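Local coordinates for protein alpha-fucosidase (Bifidobacterium bifidum, PDB 2EAB) that probably cleaves alpha-1,2-linked L-fucose from glycans, this chain being the catalytic part, with its flanking domains, of a longer calcium-binding protein, at residues A[289-293]-A[488-492]; A[512-516]-A[531-535]. All coordinates share one frame; numbering follows the deposited sequence.

Interaction 1 of 2, residues A[289-293]-A[488-492]; sequences PSYRT and TAYGW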
loop_
_atom_site.group_PDB
_atom_site.type_symbol
_atom_site.label_atom_id
_atom_site.label_comp_id
_atom_site.label_asym_id
_atom_site.label_seq_id
_atom_site.Cartn_x
_atom_site.Cartn_y
_atom_site.Cartn_z
ATOM N N PRO A 289 -23.196 8.396 8.240
ATOM C CA PRO A 289 -22.308 8.879 9.297
ATOM C C PRO A 289 -22.121 7.995 10.534
ATOM O O PRO A 289 -21.293 8.331 11.374
ATOM C CB PRO A 289 -22.993 10.175 9.720
ATOM C CG PRO A 289 -24.449 9.831 9.617
ATOM C CD PRO A 289 -24.584 8.851 8.466
ATOM N N SER A 290 -22.879 6.905 10.668
ATOM C CA SER A 290 -22.892 6.144 11.930
ATOM C C SER A 290 -21.777 5.114 12.066
ATOM O O SER A 290 -21.403 4.747 13.178
ATOM C CB SER A 290 -24.238 5.450 12.132
ATOM O OG SER A 290 -24.378 4.338 11.262
ATOM N N TYR A 291 -21.282 4.630 10.931
ATOM C CA TYR A 291 -20.204 3.637 10.882
ATOM C C TYR A 291 -20.450 2.389 11.740
ATOM O O TYR A 291 -19.526 1.850 12.353
ATOM C CB TYR A 291 -18.841 4.272 11.193
ATOM C CG TYR A 291 -18.416 5.251 10.125
ATOM C CD1 TYR A 291 -17.700 4.825 9.016
ATOM C CD2 TYR A 291 -18.761 6.598 10.212
ATOM C CE1 TYR A 291 -17.323 5.721 8.019
ATOM C CE2 TYR A 291 -18.390 7.506 9.225
ATOM C CZ TYR A 291 -17.677 7.063 8.131
ATOM O OH TYR A 291 -17.323 7.978 7.162
ATOM N N ARG A 292 -21.699 1.924 11.751
ATOM C CA ARG A 292 -22.080 0.701 12.466
ATOM C C ARG A 292 -23.033 -0.153 11.645
ATOM O O ARG A 292 -23.785 0.370 10.823
ATOM C CB ARG A 292 -22.742 1.027 13.811
ATOM C CG ARG A 292 -21.871 1.784 14.803
ATOM C CD ARG A 292 -20.687 0.948 15.280
ATOM N NE ARG A 292 -19.972 1.592 16.381
ATOM C CZ ARG A 292 -18.996 2.484 16.233
ATOM N NH1 ARG A 292 -18.595 2.855 15.020
ATOM N NH2 ARG A 292 -18.421 3.011 17.304
ATOM N N THR A 293 -23.011 -1.461 11.884
ATOM C CA THR A 293 -23.945 -2.371 11.216
ATOM C C THR A 293 -25.368 -2.236 11.749
ATOM O O THR A 293 -26.326 -2.565 11.042
ATOM C CB THR A 293 -23.542 -3.842 11.377
ATOM O OG1 THR A 293 -23.510 -4.165 12.771
ATOM C CG2 THR A 293 -22.184 -4.110 10.740
ATOM N N THR A 488 -8.697 7.718 8.697
ATOM C CA THR A 488 -9.072 6.681 9.654
ATOM C C THR A 488 -10.170 5.796 9.067
ATOM O O THR A 488 -10.508 5.905 7.888
ATOM C CB THR A 488 -9.589 7.288 10.977
ATOM O OG1 THR A 488 -10.866 7.885 10.738
ATOM C CG2 THR A 488 -8.616 8.309 11.557
ATOM N N ALA A 489 -10.746 4.941 9.905
ATOM C CA ALA A 489 -11.901 4.133 9.528
ATOM C C ALA A 489 -13.211 4.935 9.494
ATOM O O ALA A 489 -14.242 4.406 9.071
ATOM C CB ALA A 489 -12.033 2.946 10.475
ATOM N N TYR A 490 -13.179 6.195 9.936
ATOM C CA TYR A 490 -14.404 6.939 10.247
ATOM C C TYR A 490 -14.537 8.301 9.564
ATOM O O TYR A 490 -15.131 9.236 10.123
ATOM C CB TYR A 490 -14.541 7.111 11.762
ATOM C CG TYR A 490 -14.552 5.822 12.543
ATOM C CD1 TYR A 490 -15.604 4.921 12.412
ATOM C CD2 TYR A 490 -13.525 5.511 13.432
ATOM C CE1 TYR A 490 -15.632 3.745 13.135
ATOM C CE2 TYR A 490 -13.537 4.325 14.157
ATOM C CZ TYR A 490 -14.601 3.449 14.007
ATOM O OH TYR A 490 -14.645 2.267 14.715
ATOM N N GLY A 491 -14.014 8.430 8.349
ATOM C CA GLY A 491 -14.203 9.675 7.611
ATOM C C GLY A 491 -13.567 10.894 8.265
ATOM O O GLY A 491 -14.151 11.983 8.262
ATOM N N TRP A 492 -12.365 10.699 8.812
ATOM C CA TRP A 492 -11.535 11.770 9.371
ATOM C C TRP A 492 -10.826 12.476 8.211
ATOM O O TRP A 492 -9.619 12.309 7.979
ATOM C CB TRP A 492 -10.531 11.158 10.338
ATOM C CG TRP A 492 -9.723 12.102 11.176
ATOM C CD1 TRP A 492 -8.407 12.423 11.010
ATOM C CD2 TRP A 492 -10.159 12.792 12.352
ATOM N NE1 TRP A 492 -7.998 13.291 12.001
ATOM C CE2 TRP A 492 -9.054 13.525 12.840
ATOM C CE3 TRP A 492 -11.380 12.871 13.034
ATOM C CZ2 TRP A 492 -9.133 14.315 13.984
ATOM C CZ3 TRP A 492 -11.453 13.653 14.175
ATOM C CH2 TRP A 492 -10.338 14.370 14.633
#

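Interaction 2 of 2, residues A[512-516]-A[531-535]; sequences LQNVY and VYALL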
loop_
_atom_site.group_PDB
_atom_site.type_symbol
_atom_site.label_atom_id
_atom_site.label_comp_id
_atom_site.label_asym_id
_atom_site.label_seq_id
_atom_site.Cartn_x
_atom_site.Cartn_y
_atom_site.Cartn_z
ATOM N N LEU A 512 -6.368 8.797 -5.949
ATOM C CA LEU A 512 -7.129 8.518 -7.166
ATOM C C LEU A 512 -6.288 7.919 -8.286
ATOM O O LEU A 512 -6.827 7.223 -9.157
ATOM C CB LEU A 512 -7.894 9.746 -7.646
ATOM C CG LEU A 512 -9.120 10.096 -6.793
ATOM C CD1 LEU A 512 -9.628 11.485 -7.150
ATOM C CD2 LEU A 512 -10.234 9.066 -6.916
ATOM N N GLN A 513 -4.982 8.178 -8.284
ATOM C CA GLN A 513 -4.113 7.490 -9.240
ATOM C C GLN A 513 -4.150 5.984 -9.028
ATOM O O GLN A 513 -4.303 5.223 -9.987
ATOM C CB GLN A 513 -2.673 7.974 -9.159
ATOM C CG GLN A 513 -2.449 9.369 -9.696
ATOM C CD GLN A 513 -0.982 9.695 -9.880
ATOM O OE1 GLN A 513 -0.219 8.884 -10.393
ATOM N NE2 GLN A 513 -0.589 10.902 -9.487
ATOM N N ASN A 514 -4.004 5.551 -7.775
ATOM C CA ASN A 514 -4.057 4.123 -7.465
ATOM C C ASN A 514 -5.390 3.519 -7.884
ATOM O O ASN A 514 -5.450 2.390 -8.370
ATOM C CB ASN A 514 -3.861 3.869 -5.967
ATOM C CG ASN A 514 -2.483 4.241 -5.467
ATOM O OD1 ASN A 514 -1.623 3.375 -5.270
ATOM N ND2 ASN A 514 -2.275 5.516 -5.218
ATOM N N VAL A 515 -6.455 4.291 -7.693
ATOM C CA VAL A 515 -7.801 3.860 -8.055
ATOM C C VAL A 515 -7.932 3.720 -9.575
ATOM O O VAL A 515 -8.404 2.690 -10.062
ATOM C CB VAL A 515 -8.882 4.806 -7.467
ATOM C CG1 VAL A 515 -10.260 4.443 -7.985
ATOM C CG2 VAL A 515 -8.867 4.744 -5.948
ATOM N N TYR A 516 -7.504 4.740 -10.319
ATOM C CA TYR A 516 -7.595 4.689 -11.775
ATOM C C TYR A 516 -6.782 3.532 -12.364
ATOM O O TYR A 516 -7.169 2.947 -13.381
ATOM C CB TYR A 516 -7.205 6.027 -12.425
ATOM C CG TYR A 516 -7.397 5.978 -13.922
ATOM C CD1 TYR A 516 -8.674 5.977 -14.470
ATOM C CD2 TYR A 516 -6.310 5.873 -14.790
ATOM C CE1 TYR A 516 -8.873 5.889 -15.843
ATOM C CE2 TYR A 516 -6.504 5.788 -16.176
ATOM C CZ TYR A 516 -7.790 5.792 -16.686
ATOM O OH TYR A 516 -8.010 5.701 -18.047
ATOM N N VAL A 531 -14.369 4.564 -11.317
ATOM C CA VAL A 531 -13.226 5.477 -11.292
ATOM C C VAL A 531 -13.584 6.789 -11.978
ATOM O O VAL A 531 -13.153 7.860 -11.549
ATOM C CB VAL A 531 -11.915 4.848 -11.855
ATOM C CG1 VAL A 531 -11.614 3.526 -11.168
ATOM C CG2 VAL A 531 -11.977 4.646 -13.363
ATOM N N TYR A 532 -14.388 6.715 -13.036
ATOM C CA TYR A 532 -14.856 7.927 -13.691
ATOM C C TYR A 532 -15.670 8.799 -12.737
ATOM O O TYR A 532 -15.467 10.009 -12.681
ATOM C CB TYR A 532 -15.665 7.629 -14.959
ATOM C CG TYR A 532 -16.269 8.884 -15.546
ATOM C CD1 TYR A 532 -15.466 9.836 -16.168
ATOM C CD2 TYR A 532 -17.638 9.140 -15.447
ATOM C CE1 TYR A 532 -16.001 11.006 -16.684
ATOM C CE2 TYR A 532 -18.188 10.313 -15.973
ATOM C CZ TYR A 532 -17.361 11.236 -16.590
ATOM O OH TYR A 532 -17.872 12.401 -17.111
ATOM N N ALA A 533 -16.603 8.190 -12.009
ATOM C CA ALA A 533 -17.418 8.944 -11.061
ATOM C C ALA A 533 -16.539 9.686 -10.045
ATOM O O ALA A 533 -16.735 10.874 -9.801
ATOM C CB ALA A 533 -18.431 8.036 -10.366
ATOM N N LEU A 534 -15.558 8.990 -9.480
ATOM C CA LEU A 534 -14.643 9.610 -8.515
ATOM C C LEU A 534 -13.836 10.746 -9.126
ATOM O O LEU A 534 -13.703 11.819 -8.528
ATOM C CB LEU A 534 -13.697 8.569 -7.924
ATOM C CG LEU A 534 -14.309 7.599 -6.911
ATOM C CD1 LEU A 534 -13.420 6.381 -6.719
ATOM C CD2 LEU A 534 -14.567 8.292 -5.577
ATOM N N LEU A 535 -13.299 10.497 -10.318
ATOM C CA LEU A 535 -12.460 11.480 -10.997
ATOM C C LEU A 535 -13.248 12.696 -11.445
ATOM O O LEU A 535 -12.737 13.809 -11.396
ATOM C CB LEU A 535 -11.740 10.850 -12.187
ATOM C CG LEU A 535 -10.550 9.963 -11.820
ATOM C CD1 LEU A 535 -10.182 9.062 -12.976
ATOM C CD2 LEU A 535 -9.354 10.809 -11.394
#

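Interaction 1 of 2, residues A[289-293]-A[488-492]
Y291 lays the face of its ring on Y490. The CH group of Y490 CA stands over the ring centre, 3.9 Å from the centroid and 12° off the normal, a CH-pi contact. The Y490 ring, turned almost perpendicular (89°), directs its edge toward the same Y291 ring in an offset edge-to-face pair, centroids 5.6 Å apart. Y490 CD1 meets Y291 CB at 3.5 Å, CB lying at the edge of the Y490 ring, in its plane. Y291 CG turns beside its backbone N (chi1 -66°), which carries the ring along the backbone from A489 O past Y490 to G491, where Y291 OH ends 3.5 Å from G491 N; no hydrogen bond forms there. R292 adds a second layer: bent at chi2, its chain folds back so that R292 NH1 gives a nearly straight bond to Y291 O (3.0 Å), within the guanidinium plane but well above the carbonyl plane. R292 NH1 also lies 3.6 Å from Y490 CE1, which sits at the guanidinium edge.

Further out, Y490 OH is hydrogen-bonded to W80 O and Y490 O to Y90 OH, while Y490 N donates to T488 OG1 in an ST turn. A489 CB lies over one face of the Y490 ring. The A489 carbonyl oxygen, near Y291 CD1, is bonded to Y284 OH.

The contact joins the loop leaving strand 273-282 of the nine-stranded sheet, just before helix 297-314, to a loop of the catalytic helical domain between strand 486-487 and helix 499-502, with helix 130-133 against T488 and W492.

Interaction 2 of 2, residues A[512-516]-A[531-535]
Y516 N donates to L512 O over 2.8 Å, and this single helical turn presents both residues, with V515, to V531, L534 and L535. No hydrogen bond crosses between the two segments; the side chains meet through carbon atoms. At the Y516 end, V531 reaches both V515 and Y516: V531 CG1 meets V515 CG1 at 3.6 Å and also presses on the V515 carbonyl oxygen, while V531 CG2 goes to Y516 CD1 at 3.7 Å. L535 CD1 approaches Y516 CD1 too, also at 3.7 Å, so two methyl groups share one corner of the tyrosine. The Y516 ring gets there because CG points opposite the backbone N (chi1 -176°). At the other end L512 CD2 rests 3.6 Å from L534 CB, and the L534 side chain crosses that of V515 at about a right angle. An alanine in place of V531 would probably open a gap facing V515 CG1 and Y516 CD1, leaving the ring with L535 CD1 alone from this segment.

Segments 512-516 and 531-535 run nearly antiparallel (157°), axes 10.1 Å apart, within the hairpin of helices 507-520 and 525-546, consistent with the (alpha/alpha)6 barrel of family 95. Helix 442-450 covers L512, V515 and L534; helix 577-596 lies against Y516.

Interaction 1 closes along the chain before interaction 2 opens; their centres are 21 Å apart and their nearest atoms about 13 Å, with no touch. The first ties the N-terminal beta region to the catalytic domain, whereas the second lies wholly within the helices of that domain. Each lies near residues of a different calcium site. The side chain of A489 is about 10 Å from the bound calcium ion and about 4 Å from that of L393, one of its ligands. In interaction 2, Y516 is about 3 Å from E520, side chain to side chain; E520 binds calcium in a structure of this protein, but no ion is present there in this one. A Tris molecule, probably a crystallisation additive, is hydrogen-bonded to Q513 OE1 and may mark a pocket.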